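Side-chain contact in thiamine-monophosphate kinase (Stenotrophomonas maltophilia, PDB 6XEP), which probably catalyses the ATP-dependent phosphorylation of thiamine monophosphate to thiamine diphosphate, the active form of vitamin B1: residues A[174-177]-A[178-181]. Residues are numbered along the deposited sequence; the frame is centred on the assembly and turned at random.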
# COMPACT_ATOMS: atom_id res chain seq x y z
N ALA A 174 -18.78 -15.45 15.98
CA ALA A 174 -19.69 -14.44 15.44
C ALA A 174 -20.01 -14.71 13.98
O ALA A 174 -21.16 -14.57 13.55
CB ALA A 174 -19.08 -13.04 15.60
N LEU A 175 -19.00 -15.07 13.18
CA LEU A 175 -19.23 -15.36 11.76
C LEU A 175 -20.21 -16.52 11.59
O LEU A 175 -21.13 -16.46 10.77
CB LEU A 175 -17.91 -15.67 11.06
CG LEU A 175 -17.91 -15.66 9.52
CD1 LEU A 175 -18.21 -14.25 9.00
CD2 LEU A 175 -16.59 -16.18 8.95
N ARG A 176 -20.04 -17.58 12.39
CA ARG A 176 -20.95 -18.72 12.31
C ARG A 176 -22.38 -18.32 12.69
O ARG A 176 -23.34 -18.70 12.01
CB ARG A 176 -20.47 -19.85 13.22
CG ARG A 176 -19.44 -20.78 12.63
CD ARG A 176 -18.95 -21.70 13.72
NE ARG A 176 -17.97 -22.68 13.28
CZ ARG A 176 -18.20 -23.99 13.28
NH1 ARG A 176 -19.37 -24.45 13.70
NH2 ARG A 176 -17.26 -24.83 12.87
N LEU A 177 -22.53 -17.59 13.80
CA LEU A 177 -23.87 -17.13 14.18
C LEU A 177 -24.48 -16.26 13.09
O LEU A 177 -25.67 -16.40 12.77
CB LEU A 177 -23.82 -16.38 15.50
CG LEU A 177 -23.45 -17.25 16.70
CD1 LEU A 177 -23.12 -16.35 17.89
CD2 LEU A 177 -24.58 -18.20 17.05
N TRP A 178 -23.68 -15.39 12.48
CA TRP A 178 -24.18 -14.57 11.38
C TRP A 178 -24.62 -15.44 10.20
O TRP A 178 -25.70 -15.21 9.63
CB TRP A 178 -23.11 -13.56 10.98
CG TRP A 178 -23.38 -12.82 9.71
CD1 TRP A 178 -24.24 -11.77 9.53
CD2 TRP A 178 -22.74 -13.04 8.45
NE1 TRP A 178 -24.19 -11.34 8.22
CE2 TRP A 178 -23.28 -12.11 7.54
CE3 TRP A 178 -21.79 -13.95 7.99
CZ2 TRP A 178 -22.88 -12.06 6.20
CZ3 TRP A 178 -21.38 -13.89 6.67
CH2 TRP A 178 -21.93 -12.95 5.79
N GLN A 179 -23.83 -16.45 9.84
CA GLN A 179 -24.20 -17.32 8.72
C GLN A 179 -25.46 -18.14 9.02
O GLN A 179 -26.24 -18.42 8.10
CB GLN A 179 -23.04 -18.26 8.40
CG GLN A 179 -21.81 -17.54 7.87
CD GLN A 179 -20.54 -18.39 7.96
OE1 GLN A 179 -20.48 -19.38 8.68
NE2 GLN A 179 -19.52 -17.99 7.21
N GLN A 180 -25.66 -18.52 10.27
CA GLN A 180 -26.85 -19.25 10.67
C GLN A 180 -28.06 -18.35 10.80
O GLN A 180 -29.16 -18.85 11.06
CB GLN A 180 -26.60 -19.97 11.98
CG GLN A 180 -25.46 -20.95 11.90
CD GLN A 180 -25.06 -21.49 13.26
OE1 GLN A 180 -25.63 -21.13 14.29
NE2 GLN A 180 -24.07 -22.38 13.26
N GLY A 181 -27.88 -17.04 10.64
CA GLY A 181 -29.00 -16.12 10.73
C GLY A 181 -29.29 -15.62 12.12
O GLY A 181 -30.36 -15.04 12.35
O HOH W 1 -22.04 -23.42 14.41
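W178 N, Q179 N and Q180 N donate in turn to A174 O, L175 O and R176 O, each at 2.9 Å, the i to i+4 bonds of the last turn of helix 170-179. G181, with positive phi (88°), then ends the helix in a Schellman motif, its N bonded to W178 O at 3.0 Å. On the flank of this turn one water bridges the side chains of R176 and Q180: it accepts from R176 NH1 at 2.9 Å, in the guanidinium plane, and more weakly from Q180 NE2. The arginine's main anchor is a salt bridge from NH2 to D267.

L175 meets two residues of the next turn. Its CG lies anti to the backbone N (chi1 -166°), which lays the side chain alongside that of W178, and CD1 comes within 3.7 Å of W178 CE3, at an oblique angle to the indole. The extended side chain of Q179 runs back toward the preceding turn and crosses L175 obliquely, bringing NE2 to 3.7 Å from L175 CG. W178 NE1, hydrogen-bonded to E65, ties the indole to a part of the chain remote in sequence, and P63 and L185 also pack on this side chain.

Within the AIR synthase-related C-terminal domain, A174, L175 and L177 press this last turn against L197 and L201 of helix 192-202, while L183, in the loop that follows, packs on A174 and L177.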